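Local coordinates for protein sulfhydryl oxidase 1 (PDB 3LLK) that catalyses the flavin-dependent oxidation of thiols to disulfides, probably passing the electrons on to molecular oxygen, at residues R28-R33 with Y160-R165; P35-Q40 with I81-F86. One frame throughout, in Å; residues are numbered along the deposited sequence.

Contact 1 of 2, residues R28-R33 with Y160-R165. With FAD (flavin-adenine dinucleotide), chain D.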
loop_
_atom_site.group_PDB
_atom_site.type_symbol
_atom_site.label_atom_id
_atom_site.label_comp_id
_atom_site.label_asym_id
_atom_site.label_seq_id
_atom_site.Cartn_x
_atom_site.Cartn_y
_atom_site.Cartn_z
ATOM N N ARG A 28 9.900 -10.926 -0.856
ATOM C CA ARG A 28 10.706 -11.913 -0.143
ATOM C C ARG A 28 10.008 -12.598 1.032
ATOM O O ARG A 28 10.324 -13.750 1.358
ATOM C CB ARG A 28 12.000 -11.261 0.373
ATOM C CG ARG A 28 12.894 -10.657 -0.701
ATOM C CD ARG A 28 13.504 -11.740 -1.557
ATOM N NE ARG A 28 14.594 -11.247 -2.395
ATOM C CZ ARG A 28 15.298 -12.020 -3.216
ATOM N NH1 ARG A 28 15.024 -13.317 -3.309
ATOM N NH2 ARG A 28 16.286 -11.509 -3.935
ATOM N N ILE A 29 9.074 -11.903 1.678
ATOM C CA ILE A 29 8.392 -12.493 2.823
ATOM C C ILE A 29 6.958 -12.933 2.544
ATOM O O ILE A 29 6.668 -14.126 2.531
ATOM C CB ILE A 29 8.379 -11.523 4.026
ATOM C CG1 ILE A 29 9.811 -11.111 4.382
ATOM C CG2 ILE A 29 7.713 -12.185 5.223
ATOM C CD1 ILE A 29 10.692 -12.249 4.832
ATOM N N GLU A 30 6.063 -11.980 2.304
ATOM C CA GLU A 30 4.666 -12.331 2.072
ATOM C C GLU A 30 4.441 -13.306 0.921
ATOM O O GLU A 30 3.757 -14.326 1.088
ATOM C CB GLU A 30 3.830 -11.073 1.855
ATOM C CG GLU A 30 3.930 -10.092 3.000
ATOM C CD GLU A 30 2.575 -9.623 3.472
ATOM O OE1 GLU A 30 1.844 -9.022 2.662
ATOM O OE2 GLU A 30 2.244 -9.862 4.655
ATOM N N VAL A 31 4.988 -13.000 -0.250
ATOM C CA VAL A 31 4.810 -13.906 -1.384
ATOM C C VAL A 31 5.543 -15.227 -1.091
ATOM O O VAL A 31 5.158 -16.285 -1.586
ATOM C CB VAL A 31 5.373 -13.305 -2.687
ATOM C CG1 VAL A 31 5.261 -14.318 -3.819
ATOM C CG2 VAL A 31 4.626 -12.019 -3.037
ATOM N N GLY A 32 6.594 -15.149 -0.276
ATOM C CA GLY A 32 7.368 -16.335 0.072
ATOM C C GLY A 32 6.737 -17.294 1.075
ATOM O O GLY A 32 7.325 -18.319 1.406
ATOM N N ARG A 33 5.543 -16.970 1.565
ATOM C CA ARG A 33 4.861 -17.838 2.525
ATOM C C ARG A 33 4.237 -19.039 1.815
ATOM O O ARG A 33 3.876 -20.026 2.449
ATOM C CB ARG A 33 3.745 -17.067 3.242
ATOM C CG ARG A 33 4.191 -15.818 4.000
ATOM C CD ARG A 33 4.891 -16.162 5.310
ATOM N NE ARG A 33 5.303 -14.965 6.046
ATOM C CZ ARG A 33 5.905 -14.984 7.235
ATOM N NH1 ARG A 33 6.169 -16.138 7.832
ATOM N NH2 ARG A 33 6.248 -13.847 7.829
ATOM N N TYR A 160 -5.125 -12.610 -0.937
ATOM C CA TYR A 160 -4.205 -13.720 -1.172
ATOM C C TYR A 160 -2.796 -13.705 -0.577
ATOM O O TYR A 160 -2.144 -14.749 -0.538
ATOM C CB TYR A 160 -4.107 -13.963 -2.672
ATOM C CG TYR A 160 -5.382 -14.526 -3.264
ATOM C CD1 TYR A 160 -5.824 -15.809 -2.923
ATOM C CD2 TYR A 160 -6.166 -13.765 -4.135
ATOM C CE1 TYR A 160 -7.015 -16.318 -3.429
ATOM C CE2 TYR A 160 -7.368 -14.273 -4.652
ATOM C CZ TYR A 160 -7.782 -15.549 -4.289
ATOM O OH TYR A 160 -8.978 -16.043 -4.762
ATOM N N PHE A 161 -2.311 -12.555 -0.115
ATOM C CA PHE A 161 -0.951 -12.521 0.424
ATOM C C PHE A 161 -0.709 -11.831 1.756
ATOM O O PHE A 161 0.275 -12.126 2.430
ATOM C CB PHE A 161 0.004 -11.878 -0.592
ATOM C CG PHE A 161 0.242 -12.699 -1.819
ATOM C CD1 PHE A 161 -0.475 -12.460 -2.980
ATOM C CD2 PHE A 161 1.212 -13.699 -1.824
ATOM C CE1 PHE A 161 -0.225 -13.205 -4.136
ATOM C CE2 PHE A 161 1.467 -14.445 -2.965
ATOM C CZ PHE A 161 0.749 -14.199 -4.127
ATOM N N PHE A 162 -1.576 -10.907 2.141
ATOM C CA PHE A 162 -1.338 -10.178 3.373
ATOM C C PHE A 162 -1.289 -11.034 4.630
ATOM O O PHE A 162 -2.261 -11.695 4.988
ATOM C CB PHE A 162 -2.364 -9.053 3.533
ATOM C CG PHE A 162 -2.029 -8.087 4.633
ATOM C CD1 PHE A 162 -0.701 -7.809 4.951
ATOM C CD2 PHE A 162 -3.032 -7.448 5.344
ATOM C CE1 PHE A 162 -0.379 -6.919 5.952
ATOM C CE2 PHE A 162 -2.718 -6.548 6.354
ATOM C CZ PHE A 162 -1.388 -6.284 6.660
ATOM N N GLY A 163 -0.132 -10.991 5.289
ATOM C CA GLY A 163 0.111 -11.754 6.500
ATOM C C GLY A 163 -1.033 -11.808 7.491
ATOM O O GLY A 163 -1.955 -12.607 7.331
ATOM N N CYS A 164 -0.978 -10.963 8.517
ATOM C CA CYS A 164 -2.027 -10.949 9.535
ATOM C C CYS A 164 -3.436 -10.948 8.959
ATOM O O CYS A 164 -3.980 -9.902 8.609
ATOM C CB CYS A 164 -1.844 -9.763 10.498
ATOM S SG CYS A 164 -1.454 -8.127 9.785
ATOM N N ARG A 165 -4.013 -12.145 8.869
ATOM C CA ARG A 165 -5.359 -12.337 8.343
ATOM C C ARG A 165 -6.343 -11.524 9.174
ATOM O O ARG A 165 -7.460 -11.238 8.740
ATOM C CB ARG A 165 -5.731 -13.820 8.391
ATOM C CG ARG A 165 -4.709 -14.740 7.741
ATOM C CD ARG A 165 -5.077 -16.200 7.966
ATOM N NE ARG A 165 -4.068 -17.121 7.448
ATOM C CZ ARG A 165 -4.152 -18.447 7.528
ATOM N NH1 ARG A 165 -5.203 -19.014 8.109
ATOM N NH2 ARG A 165 -3.188 -19.208 7.025
HETATM P PA FAD D . -1.101 2.972 9.796
HETATM O O1A FAD D . -0.313 1.792 9.345
HETATM O O2A FAD D . -2.560 2.916 10.081
HETATM O O5B FAD D . -0.885 4.181 8.819
HETATM C C5B FAD D . 0.233 4.362 7.948
HETATM C C4B FAD D . 0.327 5.864 7.861
HETATM O O4B FAD D . -0.530 6.229 6.746
HETATM C C3B FAD D . 0.233 6.897 9.005
HETATM O O3B FAD D . 1.413 7.077 9.787
HETATM C C2B FAD D . -0.263 8.052 8.260
HETATM O O2B FAD D . 0.717 8.874 7.706
HETATM C C1B FAD D . -1.111 7.485 7.112
HETATM N N9A FAD D . -2.521 7.323 7.284
HETATM C C8A FAD D . -3.335 7.111 8.428
HETATM N N7A FAD D . -4.609 7.046 8.221
HETATM C C5A FAD D . -4.686 7.237 6.848
HETATM C C6A FAD D . -5.818 7.318 6.015
HETATM N N6A FAD D . -7.076 7.239 6.469
HETATM N N1A FAD D . -5.663 7.542 4.660
HETATM C C2A FAD D . -4.451 7.762 4.079
HETATM N N3A FAD D . -3.318 7.685 4.902
HETATM C C4A FAD D . -3.501 7.415 6.295
HETATM N N1 FAD D . -4.445 -4.320 12.530
HETATM C C2 FAD D . -5.183 -4.852 13.566
HETATM O O2 FAD D . -4.631 -4.897 14.678
HETATM N N3 FAD D . -6.451 -5.221 13.135
HETATM C C4 FAD D . -7.006 -5.110 11.836
HETATM O O4 FAD D . -8.183 -5.544 11.604
HETATM C C4X FAD D . -6.184 -4.566 10.870
HETATM N N5 FAD D . -6.609 -4.507 9.504
HETATM C C5X FAD D . -5.780 -4.071 8.436
HETATM C C6 FAD D . -6.276 -4.171 7.121
HETATM C C7 FAD D . -5.449 -3.709 6.059
HETATM C C7M FAD D . -6.053 -3.851 4.661
HETATM C C8 FAD D . -4.157 -3.157 6.307
HETATM C C8M FAD D . -3.152 -2.584 5.328
HETATM C C9 FAD D . -3.687 -3.107 7.619
HETATM C C9A FAD D . -4.412 -3.586 8.742
HETATM N N10 FAD D . -4.132 -3.619 10.202
HETATM C C10 FAD D . -4.862 -4.155 11.230
HETATM C "C1'" FAD D . -2.975 -2.888 10.614
HETATM C "C2'" FAD D . -3.131 -1.443 10.979
HETATM O "O2'" FAD D . -4.083 -0.794 10.100
HETATM C "C3'" FAD D . -1.903 -0.586 11.015
HETATM O "O3'" FAD D . -1.216 -0.670 9.773
HETATM C "C4'" FAD D . -0.921 -0.706 12.168
HETATM O "O4'" FAD D . -1.628 -0.854 13.436
HETATM C "C5'" FAD D . 0.146 0.295 12.278
HETATM O "O5'" FAD D . -0.488 1.548 12.551
HETATM P P FAD D . 0.182 2.939 12.394
HETATM O O1P FAD D . -0.329 3.682 13.546
HETATM O O2P FAD D . 1.663 2.867 12.289
HETATM O O3P FAD D . -0.353 3.630 11.041
HETATM O O HOH W 1 1.729 -14.110 3.103
#
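Val-31 lies obliquely across one corner of the Phe-161 ring: CG1 of Val-31 is 3.9 Å from CE2 of Phe-161, and its CA is 3.6 Å from CD2 of that ring. The compact valine, buried here, meets the ring with both its methyls and its CA. Beside this apolar patch Glu-30 turns its carboxylate to the loop after helix 150-161. A bend at chi2 (-131°) swings the group round so that OE2 of Glu-30 accepts from N of Gly-163 at 2.7 Å, from 40° out of the carboxylate plane. OE1 is held by the hydroxyl of Tyr-157, so both oxygens of this buried acid are gripped. Gly-163, with no side chain, lets the carboxylate close directly on the main chain. A water donates to Glu-30 O (2.9 Å) and to Phe-161 O (2.6 Å), joining two carbonyls that could not bond each other. The carboxylate also lies at the edge of the Phe-162 ring, with OE2 3.6 Å from CD1; at its far end CE2 of that ring is 3.7 Å from C8 of the flavin. Glu-30 thus stands in the second shell of the FAD pocket, behind Phe-162 and bonded to Gly-163, the residue just before Cys-164, whose disulfide with Cys-167 is the CXXC motif characteristic of Erv-type sulfhydryl oxidases.

Contact 2 of 2, residues P35-Q40 with I81-F86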
loop_
_atom_site.group_PDB
_atom_site.type_symbol
_atom_site.label_atom_id
_atom_site.label_comp_id
_atom_site.label_asym_id
_atom_site.label_seq_id
_atom_site.Cartn_x
_atom_site.Cartn_y
_atom_site.Cartn_z
ATOM N N PRO A 35 4.734 -22.036 -0.861
ATOM C CA PRO A 35 5.691 -22.858 -1.621
ATOM C C PRO A 35 5.367 -22.836 -3.106
ATOM O O PRO A 35 6.258 -22.937 -3.949
ATOM C CB PRO A 35 5.512 -24.264 -1.032
ATOM C CG PRO A 35 4.932 -24.012 0.335
ATOM C CD PRO A 35 3.998 -22.852 0.120
ATOM N N VAL A 36 4.086 -22.716 -3.425
ATOM C CA VAL A 36 3.672 -22.688 -4.823
ATOM C C VAL A 36 2.632 -21.602 -5.044
ATOM O O VAL A 36 1.689 -21.465 -4.266
ATOM C CB VAL A 36 3.085 -24.062 -5.264
ATOM C CG1 VAL A 36 2.415 -23.941 -6.632
ATOM C CG2 VAL A 36 4.188 -25.110 -5.310
ATOM N N LEU A 37 2.829 -20.827 -6.103
ATOM C CA LEU A 37 1.932 -19.743 -6.483
ATOM C C LEU A 37 1.091 -20.261 -7.655
ATOM O O LEU A 37 1.625 -20.577 -8.724
ATOM C CB LEU A 37 2.758 -18.535 -6.927
ATOM C CG LEU A 37 3.806 -18.043 -5.928
ATOM C CD1 LEU A 37 4.799 -17.112 -6.622
ATOM C CD2 LEU A 37 3.115 -17.345 -4.776
ATOM N N GLU A 38 -0.220 -20.341 -7.458
ATOM C CA GLU A 38 -1.099 -20.863 -8.499
ATOM C C GLU A 38 -2.514 -20.328 -8.372
ATOM O O GLU A 38 -2.842 -19.605 -7.422
ATOM C CB GLU A 38 -1.145 -22.389 -8.408
ATOM C CG GLU A 38 -1.819 -22.866 -7.130
ATOM C CD GLU A 38 -1.664 -24.358 -6.884
ATOM O OE1 GLU A 38 -1.858 -25.147 -7.833
ATOM O OE2 GLU A 38 -1.358 -24.735 -5.730
ATOM N N GLY A 39 -3.352 -20.707 -9.334
ATOM C CA GLY A 39 -4.737 -20.274 -9.334
ATOM C C GLY A 39 -4.897 -18.768 -9.244
ATOM O O GLY A 39 -4.124 -18.011 -9.839
ATOM N N GLN A 40 -5.898 -18.339 -8.482
ATOM C CA GLN A 40 -6.188 -16.926 -8.304
ATOM C C GLN A 40 -5.120 -16.171 -7.521
ATOM O O GLN A 40 -4.994 -14.955 -7.656
ATOM C CB GLN A 40 -7.549 -16.760 -7.631
ATOM C CG GLN A 40 -8.692 -17.124 -8.550
ATOM C CD GLN A 40 -8.525 -16.496 -9.924
ATOM O OE1 GLN A 40 -8.657 -15.280 -10.090
ATOM N NE2 GLN A 40 -8.214 -17.328 -10.917
ATOM N N ILE A 81 3.659 -21.644 -10.364
ATOM C CA ILE A 81 5.015 -21.112 -10.295
ATOM C C ILE A 81 5.582 -21.375 -8.906
ATOM O O ILE A 81 5.109 -20.807 -7.924
ATOM C CB ILE A 81 5.043 -19.582 -10.547
ATOM C CG1 ILE A 81 4.607 -19.276 -11.983
ATOM C CG2 ILE A 81 6.440 -19.034 -10.277
ATOM C CD1 ILE A 81 4.587 -17.795 -12.325
ATOM N N PRO A 82 6.583 -22.266 -8.800
ATOM C CA PRO A 82 7.165 -22.544 -7.483
ATOM C C PRO A 82 7.798 -21.266 -6.938
ATOM O O PRO A 82 8.439 -20.510 -7.682
ATOM C CB PRO A 82 8.219 -23.609 -7.786
ATOM C CG PRO A 82 7.669 -24.323 -8.978
ATOM C CD PRO A 82 7.128 -23.176 -9.821
ATOM N N TYR A 83 7.633 -21.009 -5.649
ATOM C CA TYR A 83 8.233 -19.803 -5.111
ATOM C C TYR A 83 9.745 -19.813 -5.335
ATOM O O TYR A 83 10.345 -18.771 -5.627
ATOM C CB TYR A 83 7.950 -19.643 -3.620
ATOM C CG TYR A 83 8.519 -18.356 -3.107
ATOM C CD1 TYR A 83 7.959 -17.129 -3.483
ATOM C CD2 TYR A 83 9.682 -18.346 -2.336
ATOM C CE1 TYR A 83 8.549 -15.926 -3.109
ATOM C CE2 TYR A 83 10.284 -17.147 -1.959
ATOM C CZ TYR A 83 9.715 -15.941 -2.351
ATOM O OH TYR A 83 10.325 -14.760 -2.009
ATOM N N SER A 84 10.362 -20.983 -5.203
ATOM C CA SER A 84 11.811 -21.082 -5.387
ATOM C C SER A 84 12.206 -20.556 -6.768
ATOM O O SER A 84 13.252 -19.931 -6.929
ATOM C CB SER A 84 12.288 -22.536 -5.197
ATOM O OG SER A 84 11.575 -23.445 -6.019
ATOM N N PHE A 85 11.350 -20.803 -7.752
ATOM C CA PHE A 85 11.575 -20.351 -9.118
ATOM C C PHE A 85 11.436 -18.824 -9.195
ATOM O O PHE A 85 12.161 -18.164 -9.935
ATOM C CB PHE A 85 10.559 -21.027 -10.042
ATOM C CG PHE A 85 10.852 -20.853 -11.504
ATOM C CD1 PHE A 85 12.135 -21.073 -12.003
ATOM C CD2 PHE A 85 9.841 -20.498 -12.390
ATOM C CE1 PHE A 85 12.407 -20.945 -13.370
ATOM C CE2 PHE A 85 10.102 -20.368 -13.758
ATOM C CZ PHE A 85 11.383 -20.591 -14.248
ATOM N N PHE A 86 10.496 -18.272 -8.432
ATOM C CA PHE A 86 10.284 -16.826 -8.388
ATOM C C PHE A 86 11.465 -16.166 -7.661
ATOM O O PHE A 86 11.899 -15.079 -8.031
ATOM C CB PHE A 86 8.977 -16.518 -7.651
ATOM C CG PHE A 86 8.605 -15.047 -7.619
ATOM C CD1 PHE A 86 8.277 -14.371 -8.787
ATOM C CD2 PHE A 86 8.523 -14.363 -6.407
ATOM C CE1 PHE A 86 7.859 -13.031 -8.756
ATOM C CE2 PHE A 86 8.107 -13.023 -6.358
ATOM C CZ PHE A 86 7.773 -12.358 -7.538
#
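Leu-37 and Ile-81 stand side by side on one face of a short antiparallel sheet, with Val-36 and Pro-82 paired on the other. The CB atoms of Leu-37 and Ile-81 are 4.4 Å apart, and both side chains set off toward the buried side, where branched aliphatic residues suit the packing. Leu-37 turns its CG beside its backbone N (chi1 -54°), which brings CD1 over toward the start of helix 83-92. There this methyl reaches the edge of the Tyr-83 ring, near the ring plane, at 4.5 Å from CD1 of the tyrosine, and lies 4.3 Å from CB of Phe-86. One leucine branch therefore meets two residues of the helix. Phe-161 and Val-31 also touch Leu-37, while Ile-81 and Phe-86 both rest on Trp-72 of helix 60-75.

Tyr-83 offers a ring edge to the leucine methyl and a hydroxyl to the carbonyl oxygen of Leu-27; its CB lies beside the Pro-35 carbonyl. Across the sheet Val-36 and Pro-82 come to 4.4 Å between CA atoms, as a non-hydrogen-bonded pair. Proline fits this position because it has no N-H to offer, and it also precedes the helix as its N-cap residue. The hydrogen-bonded pair beside it uses both of its links: Leu-37 N gives to Ile-81 O at 2.9 Å, and Ile-81 N gives to Leu-37 O at 2.8 Å. A third bond, nearly straight at 174°, runs from Tyr-83 N to Pro-35 O over 2.9 Å, extending the pairing to the first residue of the helix. The chemistry implies a division of labour: backbone polar groups fix the register, and aliphatic and aromatic carbon fills the buried face.

In the fold
From the N terminus the chain runs through helix 16-30 into the 3-10 segment 31-33 and, two residues on, strand 36-38, so the first segments of both contacts are neighbours in sequence. Helices 39-55 and 60-75 follow before the chain returns in strand 80-82, where contact 2 closes the smaller loop within the region matched to the FAD-dependent sulfhydryl oxidase family. Only much later, after helices 118-134 and 150-161, does contact 1 close the larger loop, which encloses the first and joins that region to the Erv1/Alr region, which contributes to the flavin pocket. The centres are about 12 Å apart, and Gly-32 packs on the Tyr-83 ring between them.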